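Local structure of glutamine cyclotransferase (Xanthomonas campestris, 3MBR) at residues G25-Y28 with L33-S36; V48-G53 with R217-G222; W157-L162 with I209-E214. The protein probably catalyses the cyclisation of N-terminal glutamine in peptides to pyroglutamate with release of ammonia, and binds a calcium ion. The protein carries 1 engineered substitution. One frame throughout, in Å; residues are numbered along the deposited sequence.

Contact 1. Residues G25-Y28 with L33-S36. With CA (calcium ion), chain B.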
loop_
_atom_site.group_PDB
_atom_site.type_symbol
_atom_site.label_atom_id
_atom_site.label_comp_id
_atom_site.label_asym_id
_atom_site.label_seq_id
_atom_site.Cartn_x
_atom_site.Cartn_y
_atom_site.Cartn_z
ATOM N N GLY A 25 2.637 0.140 4.530
ATOM C CA GLY A 25 1.504 0.662 3.736
ATOM C C GLY A 25 1.596 2.160 3.710
ATOM O O GLY A 25 2.267 2.779 4.605
ATOM N N LEU A 26 0.980 2.780 2.717
ATOM C CA LEU A 26 1.122 4.239 2.574
ATOM C C LEU A 26 -0.106 4.791 1.864
ATOM O O LEU A 26 -0.649 4.129 0.945
ATOM C CB LEU A 26 2.366 4.499 1.665
ATOM C CG LEU A 26 2.879 5.945 1.566
ATOM C CD1 LEU A 26 3.629 6.367 2.800
ATOM C CD2 LEU A 26 3.800 6.035 0.317
ATOM N N PHE A 27 -0.539 5.988 2.284
ATOM C CA PHE A 27 -1.561 6.692 1.467
ATOM C C PHE A 27 -1.344 8.163 1.578
ATOM O O PHE A 27 -0.527 8.609 2.455
ATOM C CB PHE A 27 -2.994 6.268 1.788
ATOM C CG PHE A 27 -3.472 6.626 3.166
ATOM C CD1 PHE A 27 -3.924 7.920 3.449
ATOM C CD2 PHE A 27 -3.544 5.653 4.187
ATOM C CE1 PHE A 27 -4.442 8.277 4.758
ATOM C CE2 PHE A 27 -4.049 6.033 5.491
ATOM C CZ PHE A 27 -4.508 7.322 5.749
ATOM N N TYR A 28 -1.984 8.961 0.786
ATOM C CA TYR A 28 -1.804 10.396 0.817
ATOM C C TYR A 28 -3.185 11.002 1.077
ATOM O O TYR A 28 -4.227 10.598 0.509
ATOM C CB TYR A 28 -1.330 10.854 -0.566
ATOM C CG TYR A 28 -1.254 12.347 -0.755
ATOM C CD1 TYR A 28 -2.386 13.071 -1.064
ATOM C CD2 TYR A 28 -0.091 13.017 -0.554
ATOM C CE1 TYR A 28 -2.377 14.451 -1.253
ATOM C CE2 TYR A 28 -0.043 14.430 -0.756
ATOM C CZ TYR A 28 -1.212 15.093 -1.091
ATOM O OH TYR A 28 -1.174 16.472 -1.323
ATOM N N LEU A 33 1.362 12.512 3.938
ATOM C CA LEU A 33 1.405 11.072 3.825
ATOM C C LEU A 33 1.063 10.412 5.144
ATOM O O LEU A 33 1.306 10.998 6.227
ATOM C CB LEU A 33 2.834 10.600 3.443
ATOM C CG LEU A 33 3.277 11.078 2.053
ATOM C CD1 LEU A 33 4.803 11.010 1.883
ATOM C CD2 LEU A 33 2.572 10.225 1.051
ATOM N N TYR A 34 0.480 9.221 5.087
ATOM C CA TYR A 34 0.246 8.415 6.280
ATOM C C TYR A 34 0.932 7.103 5.963
ATOM O O TYR A 34 0.754 6.532 4.851
ATOM C CB TYR A 34 -1.266 8.203 6.456
ATOM C CG TYR A 34 -1.924 9.458 6.934
ATOM C CD1 TYR A 34 -2.251 10.456 6.014
ATOM C CD2 TYR A 34 -2.143 9.691 8.315
ATOM C CE1 TYR A 34 -2.838 11.654 6.401
ATOM C CE2 TYR A 34 -2.792 10.925 8.720
ATOM C CZ TYR A 34 -3.111 11.885 7.763
ATOM O OH TYR A 34 -3.692 13.072 8.181
ATOM N N GLU A 35 1.717 6.625 6.913
ATOM C CA GLU A 35 2.565 5.480 6.681
ATOM C C GLU A 35 2.510 4.489 7.838
ATOM O O GLU A 35 2.670 4.937 9.000
ATOM C CB GLU A 35 4.013 5.954 6.538
ATOM C CG GLU A 35 4.977 4.865 6.098
ATOM C CD GLU A 35 6.373 5.442 5.801
ATOM O OE1 GLU A 35 6.624 6.664 6.007
ATOM O OE2 GLU A 35 7.220 4.652 5.340
ATOM N N SER A 36 2.247 3.211 7.611
ATOM C CA SER A 36 2.242 2.148 8.627
ATOM C C SER A 36 3.683 1.643 8.736
ATOM O O SER A 36 4.359 1.507 7.692
ATOM C CB SER A 36 1.303 0.971 7.935
ATOM O OG SER A 36 1.268 0.003 9.004
HETATM CA CA CA B . -1.248 2.568 -0.630
HETATM O O HOH W 1 -3.029 2.102 0.950
#

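Contact 2. Residues V48-G53 with R217-G222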
loop_
_atom_site.group_PDB
_atom_site.type_symbol
_atom_site.label_atom_id
_atom_site.label_comp_id
_atom_site.label_asym_id
_atom_site.label_seq_id
_atom_site.Cartn_x
_atom_site.Cartn_y
_atom_site.Cartn_z
ATOM N N VAL A 48 3.039 12.108 8.052
ATOM C CA VAL A 48 4.385 12.551 7.594
ATOM C C VAL A 48 4.276 13.703 6.642
ATOM O O VAL A 48 3.416 13.746 5.770
ATOM C CB VAL A 48 5.174 11.357 6.971
ATOM C CG1 VAL A 48 6.543 11.788 6.448
ATOM C CG2 VAL A 48 5.246 10.160 7.918
ATOM N N ASP A 49 5.114 14.679 6.873
ATOM C CA ASP A 49 5.250 15.819 5.958
ATOM C C ASP A 49 5.989 15.358 4.688
ATOM O O ASP A 49 7.111 14.858 4.724
ATOM C CB ASP A 49 6.048 16.942 6.642
ATOM C CG ASP A 49 6.187 18.130 5.772
ATOM O OD1 ASP A 49 7.295 18.410 5.263
ATOM O OD2 ASP A 49 5.128 18.726 5.475
ATOM N N LEU A 50 5.344 15.491 3.528
ATOM C CA LEU A 50 5.961 15.064 2.288
ATOM C C LEU A 50 7.313 15.673 2.011
ATOM O O LEU A 50 8.262 14.992 1.636
ATOM C CB LEU A 50 4.958 15.345 1.135
ATOM C CG LEU A 50 5.497 15.149 -0.261
ATOM C CD1 LEU A 50 5.847 13.636 -0.543
ATOM C CD2 LEU A 50 4.582 15.671 -1.367
ATOM N N GLU A 51 7.391 16.980 2.137
ATOM C CA GLU A 51 8.530 17.667 1.641
ATOM C C GLU A 51 9.792 17.378 2.477
ATOM O O GLU A 51 10.898 17.369 1.937
ATOM C CB GLU A 51 8.238 19.172 1.646
ATOM C CG GLU A 51 7.166 19.497 0.574
ATOM C CD GLU A 51 7.660 19.409 -0.853
ATOM O OE1 GLU A 51 8.868 19.186 -1.141
ATOM O OE2 GLU A 51 6.801 19.548 -1.713
ATOM N N THR A 52 9.602 17.106 3.765
ATOM C CA THR A 52 10.725 16.968 4.704
ATOM C C THR A 52 10.886 15.513 5.177
ATOM O O THR A 52 11.932 15.131 5.672
ATOM C CB THR A 52 10.584 17.858 5.932
ATOM O OG1 THR A 52 9.452 17.439 6.685
ATOM C CG2 THR A 52 10.520 19.359 5.528
ATOM N N GLY A 53 9.849 14.710 5.012
ATOM C CA GLY A 53 9.888 13.343 5.571
ATOM C C GLY A 53 9.734 13.281 7.083
ATOM O O GLY A 53 9.865 12.240 7.671
ATOM N N ARG A 217 -0.508 12.893 -8.405
ATOM C CA ARG A 217 0.889 12.541 -8.072
ATOM C C ARG A 217 0.916 11.139 -7.489
ATOM O O ARG A 217 0.189 10.874 -6.494
ATOM C CB ARG A 217 1.473 13.540 -7.053
ATOM C CG ARG A 217 1.425 15.007 -7.539
ATOM C CD ARG A 217 2.181 15.923 -6.615
ATOM N NE ARG A 217 1.543 16.003 -5.317
ATOM C CZ ARG A 217 2.092 16.583 -4.247
ATOM N NH1 ARG A 217 3.304 17.207 -4.356
ATOM N NH2 ARG A 217 1.430 16.612 -3.116
ATOM N N LEU A 218 1.840 10.324 -7.962
ATOM C CA LEU A 218 2.001 8.953 -7.505
ATOM C C LEU A 218 3.308 8.864 -6.736
ATOM O O LEU A 218 4.363 9.240 -7.291
ATOM C CB LEU A 218 1.994 8.028 -8.718
ATOM C CG LEU A 218 2.063 6.541 -8.340
ATOM C CD1 LEU A 218 0.914 6.121 -7.493
ATOM C CD2 LEU A 218 2.106 5.707 -9.661
ATOM N N PHE A 219 3.297 8.369 -5.478
ATOM C CA PHE A 219 4.506 8.275 -4.678
ATOM C C PHE A 219 4.790 6.806 -4.323
ATOM O O PHE A 219 3.866 6.038 -4.025
ATOM C CB PHE A 219 4.261 9.009 -3.345
ATOM C CG PHE A 219 3.932 10.482 -3.527
ATOM C CD1 PHE A 219 4.901 11.408 -3.934
ATOM C CD2 PHE A 219 2.642 10.917 -3.288
ATOM C CE1 PHE A 219 4.564 12.758 -4.051
ATOM C CE2 PHE A 219 2.324 12.234 -3.428
ATOM C CZ PHE A 219 3.273 13.149 -3.816
ATOM N N VAL A 220 6.076 6.455 -4.276
ATOM C CA VAL A 220 6.458 5.132 -3.849
ATOM C C VAL A 220 7.618 5.184 -2.839
ATOM O O VAL A 220 8.535 6.036 -2.985
ATOM C CB VAL A 220 6.848 4.190 -5.036
ATOM C CG1 VAL A 220 5.700 4.026 -5.988
ATOM C CG2 VAL A 220 8.008 4.692 -5.817
ATOM N N THR A 221 7.606 4.320 -1.853
ATOM C CA THR A 221 8.768 4.163 -0.992
ATOM C C THR A 221 8.769 2.753 -0.428
ATOM O O THR A 221 7.958 1.908 -0.848
ATOM C CB THR A 221 8.807 5.212 0.136
ATOM O OG1 THR A 221 10.131 5.223 0.725
ATOM C CG2 THR A 221 7.765 5.038 1.229
ATOM N N GLY A 222 9.720 2.426 0.436
ATOM C CA GLY A 222 9.793 1.067 0.967
ATOM C C GLY A 222 10.584 1.012 2.243
ATOM O O GLY A 222 10.999 2.078 2.803
HETATM O O HOH W 2 4.211 19.283 -2.447
#

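Contact 3. Residues W157-L162 with I209-E214. With CA (calcium ion), chain B.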
loop_
_atom_site.group_PDB
_atom_site.type_symbol
_atom_site.label_atom_id
_atom_site.label_comp_id
_atom_site.label_asym_id
_atom_site.label_seq_id
_atom_site.Cartn_x
_atom_site.Cartn_y
_atom_site.Cartn_z
ATOM N N TRP A 157 -5.386 2.542 -5.113
ATOM C CA TRP A 157 -6.358 2.798 -6.149
ATOM C C TRP A 157 -5.984 4.017 -6.927
ATOM O O TRP A 157 -5.779 5.087 -6.309
ATOM C CB TRP A 157 -7.752 3.026 -5.536
ATOM C CG TRP A 157 -8.829 2.976 -6.559
ATOM C CD1 TRP A 157 -9.365 4.032 -7.229
ATOM C CD2 TRP A 157 -9.460 1.808 -7.039
ATOM N NE1 TRP A 157 -10.363 3.581 -8.119
ATOM C CE2 TRP A 157 -10.426 2.222 -8.019
ATOM C CE3 TRP A 157 -9.343 0.457 -6.736
ATOM C CZ2 TRP A 157 -11.299 1.323 -8.639
ATOM C CZ3 TRP A 157 -10.236 -0.463 -7.404
ATOM C CH2 TRP A 157 -11.166 0.003 -8.328
ATOM N N VAL A 158 -5.867 3.924 -8.258
ATOM C CA VAL A 158 -5.410 5.101 -9.074
ATOM C C VAL A 158 -6.268 5.137 -10.314
ATOM O O VAL A 158 -6.191 4.250 -11.154
ATOM C CB VAL A 158 -3.942 4.903 -9.470
ATOM C CG1 VAL A 158 -3.459 6.110 -10.297
ATOM C CG2 VAL A 158 -3.024 4.757 -8.251
ATOM N N ASN A 159 -7.084 6.177 -10.414
ATOM C CA ASN A 159 -7.890 6.409 -11.677
ATOM C C ASN A 159 -8.617 5.156 -12.174
ATOM O O ASN A 159 -8.507 4.774 -13.352
ATOM C CB ASN A 159 -6.967 6.899 -12.796
ATOM C CG ASN A 159 -6.290 8.238 -12.473
ATOM O OD1 ASN A 159 -5.120 8.449 -12.849
ATOM N ND2 ASN A 159 -6.974 9.110 -11.718
ATOM N N GLY A 160 -9.344 4.497 -11.303
ATOM C CA GLY A 160 -10.182 3.408 -11.693
ATOM C C GLY A 160 -9.503 2.106 -11.823
ATOM O O GLY A 160 -10.128 1.152 -12.302
ATOM N N GLU A 161 -8.219 2.053 -11.450
ATOM C CA GLU A 161 -7.474 0.808 -11.546
ATOM C C GLU A 161 -6.847 0.532 -10.200
ATOM O O GLU A 161 -6.664 1.448 -9.379
ATOM C CB GLU A 161 -6.347 0.925 -12.571
ATOM C CG GLU A 161 -6.936 0.959 -13.968
ATOM C CD GLU A 161 -5.923 1.104 -15.070
ATOM O OE1 GLU A 161 -6.024 0.388 -16.046
ATOM O OE2 GLU A 161 -5.041 1.959 -14.967
ATOM N N LEU A 162 -6.518 -0.728 -9.991
ATOM C CA LEU A 162 -5.838 -1.113 -8.750
ATOM C C LEU A 162 -4.330 -1.294 -9.046
ATOM O O LEU A 162 -3.986 -2.101 -9.934
ATOM C CB LEU A 162 -6.488 -2.387 -8.178
ATOM C CG LEU A 162 -5.924 -3.016 -6.915
ATOM C CD1 LEU A 162 -6.133 -1.988 -5.771
ATOM C CD2 LEU A 162 -6.660 -4.249 -6.610
ATOM N N ILE A 209 2.707 2.653 -1.703
ATOM C CA ILE A 209 2.302 3.274 -2.958
ATOM C C ILE A 209 1.180 4.237 -2.583
ATOM O O ILE A 209 0.155 3.758 -2.045
ATOM C CB ILE A 209 1.797 2.254 -4.011
ATOM C CG1 ILE A 209 2.890 1.196 -4.291
ATOM C CG2 ILE A 209 1.417 3.048 -5.258
ATOM C CD1 ILE A 209 2.325 -0.012 -5.060
ATOM N N ALA A 210 1.330 5.525 -2.832
ATOM C CA ALA A 210 0.308 6.481 -2.431
ATOM C C ALA A 210 -0.076 7.418 -3.607
ATOM O O ALA A 210 0.823 7.960 -4.235
ATOM C CB ALA A 210 0.747 7.325 -1.244
ATOM N N PHE A 211 -1.330 7.663 -3.834
ATOM C CA PHE A 211 -1.745 8.501 -4.914
ATOM C C PHE A 211 -2.454 9.746 -4.377
ATOM O O PHE A 211 -3.373 9.657 -3.504
ATOM C CB PHE A 211 -2.701 7.709 -5.820
ATOM C CG PHE A 211 -3.116 8.475 -7.013
ATOM C CD1 PHE A 211 -2.185 8.965 -7.911
ATOM C CD2 PHE A 211 -4.474 8.689 -7.273
ATOM C CE1 PHE A 211 -2.566 9.668 -9.067
ATOM C CE2 PHE A 211 -4.877 9.362 -8.478
ATOM C CZ PHE A 211 -3.928 9.859 -9.326
ATOM N N ASP A 212 -1.976 10.911 -4.811
ATOM C CA ASP A 212 -2.621 12.207 -4.538
ATOM C C ASP A 212 -3.539 12.457 -5.720
ATOM O O ASP A 212 -3.058 12.847 -6.784
ATOM C CB ASP A 212 -1.501 13.251 -4.459
ATOM C CG ASP A 212 -2.011 14.688 -4.519
ATOM O OD1 ASP A 212 -1.134 15.589 -4.520
ATOM O OD2 ASP A 212 -3.235 14.941 -4.560
ATOM N N ALA A 213 -4.862 12.182 -5.545
ATOM C CA ALA A 213 -5.705 12.324 -6.699
ATOM C C ALA A 213 -5.957 13.755 -7.085
ATOM O O ALA A 213 -6.223 14.026 -8.284
ATOM C CB ALA A 213 -7.049 11.566 -6.516
ATOM N N GLU A 214 -5.855 14.678 -6.114
ATOM C CA GLU A 214 -6.161 16.082 -6.479
ATOM C C GLU A 214 -5.147 16.636 -7.503
ATOM O O GLU A 214 -5.459 17.431 -8.392
ATOM C CB GLU A 214 -6.162 16.902 -5.196
ATOM C CG GLU A 214 -6.385 18.388 -5.434
ATOM C CD GLU A 214 -6.424 19.214 -4.177
ATOM O OE1 GLU A 214 -6.552 20.483 -4.333
ATOM O OE2 GLU A 214 -6.352 18.618 -3.060
HETATM CA CA CA B . -1.248 2.568 -0.630
HETATM O O HOH W 1 -3.029 2.102 0.950
#

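Contact 1. Residues G25-Y28 with L33-S36
The backbone oxygen of Tyr34 is met by one N-H and by a weaker CA-H...O contact: Phe27 N donates to Tyr34 O at 2.9 Å, in the carbonyl plane, and Leu26 CA lies 3.3 Å from Tyr34 O. The reciprocal bond, Tyr34 N to Phe27 O at 2.9 Å, completes an antiparallel hydrogen-bonded pair. Ser36 N also bonds to Gly25 O at 3.0 Å, with the donor above the carbonyl plane. Segments 25-28 and 33-36 thus form a beta hairpin, the inner two strands of one blade of the five-bladed propeller.

One face of the hairpin carries Phe27 and Tyr34. Their rings are close to parallel, 14° between planes, but displaced so far that they barely overlap, centroids 4.9 Å apart, and the real cover comes from Tyr34 CB, which sits over the Phe27 ring in a CH-pi contact, 3.6 Å from its centroid. The first torsion of Phe27 (chi1 66°) sets CG between the backbone N and the carbonyl carbon and leans the ring across the partner strand. Ile70 and Ala72 of strand 67-73 also touch this ring.

The other face holds Leu26, Tyr28, Leu33 and Glu35. Leu26 CD1 packs on Glu35 CB at 3.8 Å, while Leu33 CD2 meets the edge of the Tyr28 ring. Beyond these two segments, Glu35 OE2 bonds to Thr23 OG1, at the start of the same strand as Leu26, and to His17 NE2.

Leu26 and Glu35 form a non-hydrogen-bonded pair, which turns the Leu26 carbonyl away from strand 32-37, and Leu26 O binds the calcium ion at 2.3 Å. Since that carbonyl shares a peptide group with Phe27 N, the metal would probably polarise it and make the N-H a better donor to Tyr34.

Contact 2. Residues V48-G53 with R217-G222
Leu50 puts its two methyl branches on a pair of side chains from strand 217-222. CD1 of Leu50 lies over one face of the Phe219 ring, 4.2 Å from its centroid and 26° off the normal, a CH-pi contact. Leu50 CD2 reaches Phe219 CZ at 3.8 Å and, at 3.6 Å, Arg217 NH1. The contact joins two blades of a beta-propeller: Leu50 follows strand 44-49 of one blade, and strand 217-222 belongs to the blade that strand 9-16 closes. Leu50 CA lies 9.8 Å from Phe219 CA, so the blades meet here through side chains rather than backbone bonds. The leucine and both partners approach from opposite directions; CG anti to the backbone nitrogen (chi1 172°) points the methyl fork at Phe219 and Arg217.

The two partners also fix each other. Phe219 CZ stands 3.6 Å above the centre of the Arg217 guanidinium, whose CZ in turn lies in the plane of the ring, so the phenyl edge faces the flat of the cation. A bend at chi3 folds the arginine chain back to make this possible. Asp212 holds Arg217 NE in a salt bridge, and Leu228 of strand 227-233 packs on both Leu50 and Phe219.

Further out, water 2 links the segments, donating to Glu51 OE2 and accepting from Arg217 NH1. With the charged atoms themselves apart, the attraction between carboxylate and guanidinium is probably relayed by this water. The chain carrying Leu50 is curled by Gly53 N bonding to Asp49 O at 2.8 Å. Asp49 OD1 receives a weak bond from Thr52 N and a firmer one from Thr52 OG1, 2.8 Å long, arriving on the anti side of the carboxylate 16° out of its plane.

Contact 3. Residues W157-L162 with I209-E214
Val158 stands almost squarely over the Phe211 ring: its CG1 is 3.7 Å from the ring centroid and only 5° off the normal, a CH-pi contact directed at the ring centre. The second branch, Val158 CG2, packs on Phe211 CB at 3.8 Å, so the forked side chain grips both the ring and its stem. The first torsion of Phe211 (chi1 -176°) swings the ring off its own strand toward Val158. On the opposite face the backbone Ala213 N lies 3.9 Å above the plane of the Phe211 ring, toward the rim, which sandwiches the phenyl between the valine and the loop that follows its own strand.

Asn159 adds a polar neighbour at the far end of the ring. Its amide is turned 85° to the phenyl plane, Asn159 ND2 coming within 3.9 Å of Phe211 CE2. A type I' turn from Val158 to Glu161 places it there; Val158 N to Glu161 O at 2.8 Å and Glu161 N to Val158 O at 3.0 Å close a hairpin with a two-residue loop. Trp157 points the other way, stacking on Tyr118, while Gly160 C of the turn lies above one face of its indole.

No hydrogen bond spans the two segments; the polar link is made by Glu156, just before the first, whose OE1 accepts from Phe211 N and whose OE2 binds the calcium ion that Ile209 O also ligates at 2.3 Å. The Phe211 ring centroid is about 10 Å from that ion. The packing joins the innermost strands of adjacent propeller blades, 152-158 and 206-212, with strand 217-222 next to the latter in its sheet.

In the fold
Contacts 1 and 3 share the calcium ion and water 1: Leu26 O and Ile209 O are ligands from separate blades, and Glu154, Leu155 and Glu156 of strand 152-158 supply the others, so the ion ties three inner strands together. Their centres are about 13 Å apart, with Ala210 CB 3.7 Å from Leu26 CD2 between them. Contact 2 lies farther out, the Phe219 side chain about 9 Å from the ion. It is wired to contact 1 by Val48 N and Leu33 O (2.8 Å), and to contact 3 by Phe219 N and Ala210 O (2.8 Å). Arg217 ties all three contacts together, through Asp212 of contact 3 and, weakly, Tyr28 OH of contact 1.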